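Side-chain contacts in putative cytochrome P450 YjiB (Bacillus subtilis subsp. subtilis, PDB 4RM4), which is a cytochrome P450, a haem-binding protein that probably acts as a monooxygenase, inserting oxygen into organic substrates: residues A[56-61]-A[297-302]; A[79-84]-A[91-96]. All coordinates share one frame; numbering follows the deposited sequence.

How the interactions relate
From the N terminus, the chain first reaches helix 53-61, which carries 56-61 of interaction 1. It then passes strand 66-67 and enters the loop holding 79-84. Interaction 2 folds this loop back onto 91-96 of helix 88-96, closing a short loop with six residues between its segments. Interaction 1 closes much later, at 297-302, the first strand and turn of a small hairpin, with 235 mostly helical residues in between. Interaction 2 is therefore nested inside interaction 1. Their centres lie about 24 Å apart and they do not touch. Interaction 1 joins a helix to the hairpin; interaction 2 joins a loop to the next helix, beside a haem propionate. Arg291 relates them, bonding both Val60 O and the haem.

Interaction 1 (A[56-61]-A[297-302]); sequences VKKVVG and TEIGGH
Val59 and Ile299 form the closer-packed half of this contact. Val59 CG2 lies 4.0 Å from Ile299 CD1 and 4.2 Å from Ile299 CG1. The two side chains meet at about a right angle, with one methyl branch of the valine against the outer arm of the isoleucine. Ile299 CG1 stands anti to its own carbonyl carbon (chi1 -72°), which helps direct that arm to the helix. Both residues are buried. Phe66 of strand 66-67 also touches Ile299, while Val310 and Ala312 of strand 309-312 touch Val59.

Lys58 makes the looser half, on the solvent side. Only its aliphatic stem takes part: CG and CD each lie 4.1 Å from Ile299 CD1. The ammonium is not used across the contact. The chain bends at chi4, and NZ forms a salt bridge with Asp62.

Ile299 also begins a type I' turn that ends at His302. Gly300 and Gly301 sit at its corners with positive phi, and backbone bonds between Ile299 and His302 close it. This two-residue loop makes a beta hairpin of strands 297-299 and 302-304. Within 297-302, Ile299 alone meets 56-61, away from the annotated sites. No hydrogen bond crosses the contact, so it rests on dispersion and on burial of the aliphatic groups, with the lysine charge paired with Asp62 at the margin.

Interaction 2 (A[79-84]-A[91-96]); sequences NSIINM and KIRSVV. With HEM (protoporphyrin IX containing Fe), chain B.
Ile81 CG2 presses against Ile92 CG2 at 3.3 Å, closer than two methyl groups normally come. The two isoleucines slant across each other, and the methyl of Ile81 also lies 3.5 Å from Ile92 CB. Met84 approaches the other branch of Ile92. The Met84 and Ile92 side chains cross at about a right angle, and the extended methionine brings its methyl CE to 3.5 Å from Ile92 CD1. Ile92 is thus met by Ile81 at CG2 and by Met84 at CD1.

The second arm of Ile81 serves the haem. CG1 sits between the backbone N and the carbonyl carbon (chi1 54°), which helps bring CD1 to 3.6 Å from the propionate carbon CGD of HEM. The same methyl lies 4.2 Å from Arg93 CD and touches Val96 CG2 at a similar range. Cutting Ile81 back to an alanine here would remove both CG2 and CD1, which would probably open a gap facing Ile92, Val96 and the propionate and leave the Arg93 stem less well packed.

Arg93 turns at chi2 (61°) to bring its guanidinium edge to the carboxylate. NH1 donates to HEM O1D at 2.9 Å with an angle of 148°, and O1D lies in the guanidinium plane. NH1 also bonds Phe348 O, next to Cys349, by similarity the axial ligand of the iron. His89 NE2 and His347 ND1 bond the haem too. His89 and Arg93, four residues apart on helix 88-96, are consistent with the C-helix propionate-binding pair of bacterial P450s. The chemistry is divided: apolar contacts join the loop to the helix, and the Arg93 hydrogen bond, probably strengthened by opposite charges and by the aliphatic cover of Ile81, holds the propionate.

Interaction 1 (A[56-61]-A[297-302])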
# COMPACT_ATOMS: atom_id res chain seq x y z
N VAL A 56 17.52 -2.01 7.32
CA VAL A 56 16.07 -1.92 7.19
C VAL A 56 15.43 -3.31 7.21
O VAL A 56 14.44 -3.53 7.91
CB VAL A 56 15.65 -1.20 5.89
CG1 VAL A 56 14.15 -1.42 5.63
CG2 VAL A 56 15.96 0.29 5.98
N LYS A 57 15.98 -4.25 6.46
CA LYS A 57 15.35 -5.57 6.34
C LYS A 57 15.42 -6.32 7.68
O LYS A 57 14.46 -7.00 8.08
CB LYS A 57 16.01 -6.38 5.22
CG LYS A 57 15.20 -7.59 4.79
CD LYS A 57 15.76 -8.23 3.54
CE LYS A 57 14.85 -9.33 3.02
NZ LYS A 57 15.37 -9.83 1.71
N LYS A 58 16.53 -6.16 8.39
CA LYS A 58 16.66 -6.78 9.71
C LYS A 58 15.64 -6.21 10.70
O LYS A 58 14.98 -6.97 11.41
CB LYS A 58 18.07 -6.60 10.26
CG LYS A 58 18.20 -7.07 11.72
CD LYS A 58 19.64 -7.38 12.11
CE LYS A 58 19.73 -7.90 13.55
NZ LYS A 58 19.06 -9.22 13.72
N VAL A 59 15.53 -4.89 10.77
CA VAL A 59 14.57 -4.26 11.68
C VAL A 59 13.15 -4.78 11.40
O VAL A 59 12.45 -5.22 12.30
CB VAL A 59 14.59 -2.70 11.57
CG1 VAL A 59 13.41 -2.06 12.33
CG2 VAL A 59 15.94 -2.14 12.06
N VAL A 60 12.77 -4.76 10.13
CA VAL A 60 11.42 -5.06 9.70
C VAL A 60 11.10 -6.53 9.92
O VAL A 60 10.00 -6.86 10.33
CB VAL A 60 11.24 -4.66 8.22
CG1 VAL A 60 9.95 -5.25 7.62
CG2 VAL A 60 11.27 -3.12 8.11
N GLY A 61 12.08 -7.40 9.70
CA GLY A 61 11.85 -8.83 9.78
C GLY A 61 12.09 -9.49 11.12
O GLY A 61 11.58 -10.59 11.39
N THR A 297 19.81 -3.58 21.65
CA THR A 297 20.50 -4.31 20.60
C THR A 297 21.14 -3.33 19.62
O THR A 297 20.86 -2.14 19.65
CB THR A 297 19.54 -5.26 19.85
OG1 THR A 297 20.31 -6.14 19.01
CG2 THR A 297 18.56 -4.47 18.99
N GLU A 298 22.02 -3.83 18.76
CA GLU A 298 22.71 -2.94 17.84
C GLU A 298 22.20 -3.07 16.42
O GLU A 298 21.93 -4.16 15.94
CB GLU A 298 24.22 -3.17 17.89
CG GLU A 298 24.85 -2.75 19.21
CD GLU A 298 26.36 -2.92 19.20
OE1 GLU A 298 26.93 -3.11 18.10
OE2 GLU A 298 26.96 -2.86 20.29
N ILE A 299 22.07 -1.94 15.75
CA ILE A 299 21.71 -1.94 14.34
C ILE A 299 22.75 -1.11 13.60
O ILE A 299 22.95 0.05 13.91
CB ILE A 299 20.31 -1.36 14.11
CG1 ILE A 299 19.24 -2.34 14.61
CG2 ILE A 299 20.09 -1.06 12.64
CD1 ILE A 299 19.17 -3.63 13.78
N GLY A 300 23.41 -1.74 12.64
CA GLY A 300 24.48 -1.10 11.91
C GLY A 300 25.58 -0.61 12.83
O GLY A 300 26.25 0.37 12.54
N GLY A 301 25.75 -1.28 13.97
CA GLY A 301 26.77 -0.90 14.93
C GLY A 301 26.37 0.22 15.88
O GLY A 301 27.22 0.78 16.57
N HIS A 302 25.08 0.54 15.92
CA HIS A 302 24.58 1.56 16.84
C HIS A 302 23.64 0.92 17.87
O HIS A 302 22.76 0.14 17.51
CB HIS A 302 23.81 2.65 16.08
CG HIS A 302 24.67 3.53 15.24
ND1 HIS A 302 25.03 3.21 13.95
CD2 HIS A 302 25.24 4.74 15.50
CE1 HIS A 302 25.79 4.18 13.45
NE2 HIS A 302 25.93 5.11 14.37

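Interaction 2 (A[79-84]-A[91-96])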
# COMPACT_ATOMS: atom_id res chain seq x y z
N ASN A 79 -6.32 -1.87 15.67
CA ASN A 79 -5.56 -1.79 14.43
C ASN A 79 -5.38 -3.14 13.75
O ASN A 79 -4.73 -3.24 12.70
CB ASN A 79 -4.18 -1.18 14.71
CG ASN A 79 -4.25 0.31 14.98
OD1 ASN A 79 -3.75 1.12 14.19
ND2 ASN A 79 -4.88 0.69 16.08
N SER A 80 -5.95 -4.18 14.35
CA SER A 80 -5.87 -5.53 13.81
C SER A 80 -4.42 -6.01 13.73
O SER A 80 -3.58 -5.57 14.51
CB SER A 80 -6.58 -5.60 12.45
OG SER A 80 -6.78 -6.94 12.06
N ILE A 81 -4.13 -6.90 12.79
CA ILE A 81 -2.90 -7.69 12.82
C ILE A 81 -1.60 -6.91 12.58
O ILE A 81 -0.53 -7.34 13.02
CB ILE A 81 -2.95 -8.89 11.82
CG1 ILE A 81 -3.30 -8.44 10.40
CG2 ILE A 81 -3.93 -9.96 12.31
CD1 ILE A 81 -3.22 -9.57 9.38
N ILE A 82 -1.69 -5.78 11.89
CA ILE A 82 -0.49 -5.04 11.52
C ILE A 82 0.21 -4.49 12.75
O ILE A 82 1.39 -4.18 12.71
CB ILE A 82 -0.78 -3.92 10.50
CG1 ILE A 82 0.51 -3.48 9.81
CG2 ILE A 82 -1.51 -2.77 11.18
CD1 ILE A 82 0.25 -2.76 8.50
N ASN A 83 -0.53 -4.37 13.85
CA ASN A 83 0.04 -3.87 15.11
C ASN A 83 -0.03 -4.91 16.23
O ASN A 83 -0.15 -4.57 17.41
CB ASN A 83 -0.61 -2.55 15.53
CG ASN A 83 -0.31 -1.41 14.55
OD1 ASN A 83 0.85 -1.17 14.20
ND2 ASN A 83 -1.34 -0.73 14.10
N MET A 84 0.03 -6.17 15.86
CA MET A 84 0.02 -7.26 16.82
C MET A 84 1.35 -7.99 16.74
O MET A 84 1.96 -8.05 15.68
CB MET A 84 -1.08 -8.26 16.48
CG MET A 84 -2.47 -7.83 16.81
SD MET A 84 -3.59 -9.17 16.36
CE MET A 84 -5.13 -8.46 16.93
N LYS A 91 -2.11 -16.38 15.20
CA LYS A 91 -3.44 -16.98 15.13
C LYS A 91 -4.33 -16.32 14.08
O LYS A 91 -4.96 -17.01 13.27
CB LYS A 91 -4.11 -16.92 16.50
CG LYS A 91 -5.48 -17.55 16.53
CD LYS A 91 -6.09 -17.50 17.92
CE LYS A 91 -6.25 -16.06 18.40
NZ LYS A 91 -7.35 -15.34 17.70
N ILE A 92 -4.40 -14.99 14.11
CA ILE A 92 -5.25 -14.29 13.16
C ILE A 92 -4.69 -14.37 11.73
O ILE A 92 -5.43 -14.67 10.80
CB ILE A 92 -5.54 -12.84 13.61
CG1 ILE A 92 -6.24 -12.86 14.97
CG2 ILE A 92 -6.41 -12.13 12.59
CD1 ILE A 92 -6.34 -11.51 15.65
N ARG A 93 -3.39 -14.12 11.57
CA ARG A 93 -2.79 -14.16 10.23
C ARG A 93 -3.08 -15.49 9.55
O ARG A 93 -3.46 -15.53 8.39
CB ARG A 93 -1.28 -13.90 10.28
CG ARG A 93 -0.55 -13.94 8.92
CD ARG A 93 -1.08 -12.87 7.93
NE ARG A 93 -0.54 -13.05 6.59
CZ ARG A 93 0.35 -12.25 6.01
NH1 ARG A 93 0.78 -11.16 6.65
NH2 ARG A 93 0.80 -12.50 4.79
N SER A 94 -2.93 -16.60 10.27
CA SER A 94 -3.12 -17.89 9.62
C SER A 94 -4.56 -18.09 9.13
O SER A 94 -4.79 -18.74 8.11
CB SER A 94 -2.69 -19.04 10.53
OG SER A 94 -3.73 -19.33 11.44
N VAL A 95 -5.52 -17.54 9.86
CA VAL A 95 -6.92 -17.62 9.45
C VAL A 95 -7.20 -16.76 8.21
O VAL A 95 -7.90 -17.19 7.30
CB VAL A 95 -7.86 -17.21 10.60
CG1 VAL A 95 -9.30 -17.38 10.17
CG2 VAL A 95 -7.58 -18.05 11.85
N VAL A 96 -6.63 -15.54 8.15
CA VAL A 96 -6.97 -14.63 7.06
C VAL A 96 -6.19 -14.90 5.76
O VAL A 96 -6.57 -14.40 4.70
CB VAL A 96 -6.89 -13.13 7.47
CG1 VAL A 96 -7.79 -12.86 8.67
CG2 VAL A 96 -5.45 -12.72 7.81
CHA HEM B . 1.09 -5.11 5.49
CHB HEM B . 2.65 -2.42 1.79
CHC HEM B . -1.58 -3.13 -0.53
CHD HEM B . -3.33 -5.39 3.38
C1A HEM B . 1.90 -4.35 4.67
C2A HEM B . 3.29 -4.03 4.91
C3A HEM B . 3.73 -3.29 3.88
C4A HEM B . 2.63 -3.12 2.96
CMA HEM B . 5.15 -2.70 3.70
CAA HEM B . 4.15 -4.48 6.12
CBA HEM B . 3.87 -3.60 7.33
CGA HEM B . 4.89 -3.82 8.42
O1A HEM B . 4.79 -3.08 9.44
O2A HEM B . 5.77 -4.70 8.28
C1B HEM B . 1.65 -2.42 0.84
C2B HEM B . 1.77 -1.89 -0.50
C3B HEM B . 0.59 -2.07 -1.12
C4B HEM B . -0.30 -2.75 -0.22
CMB HEM B . 3.04 -1.22 -1.06
CAB HEM B . 0.18 -1.71 -2.57
CBB HEM B . 1.11 -1.51 -3.51
C1C HEM B . -2.41 -3.83 0.31
C2C HEM B . -3.74 -4.32 -0.00
C3C HEM B . -4.20 -4.94 1.09
C4C HEM B . -3.20 -4.87 2.11
CMC HEM B . -4.42 -4.12 -1.38
CAC HEM B . -5.57 -5.64 1.33
CBC HEM B . -6.63 -5.51 0.53
C1D HEM B . -2.33 -5.50 4.31
C2D HEM B . -2.50 -6.09 5.61
C3D HEM B . -1.13 -6.01 6.28
C4D HEM B . -0.25 -5.38 5.31
CMD HEM B . -3.81 -6.67 6.19
CAD HEM B . -0.76 -6.51 7.70
CBD HEM B . -0.26 -7.95 7.57
CGD HEM B . 0.22 -8.45 8.91
O1D HEM B . 0.37 -9.69 9.06
O2D HEM B . 0.42 -7.60 9.82
NA HEM B . 1.53 -3.77 3.48
NB HEM B . 0.36 -2.93 0.97
NC HEM B . -2.10 -4.18 1.61
ND HEM B . -1.01 -5.11 4.17
FE HEM B . -0.24 -4.13 2.50
O HOH W 1 -0.69 -1.92 3.44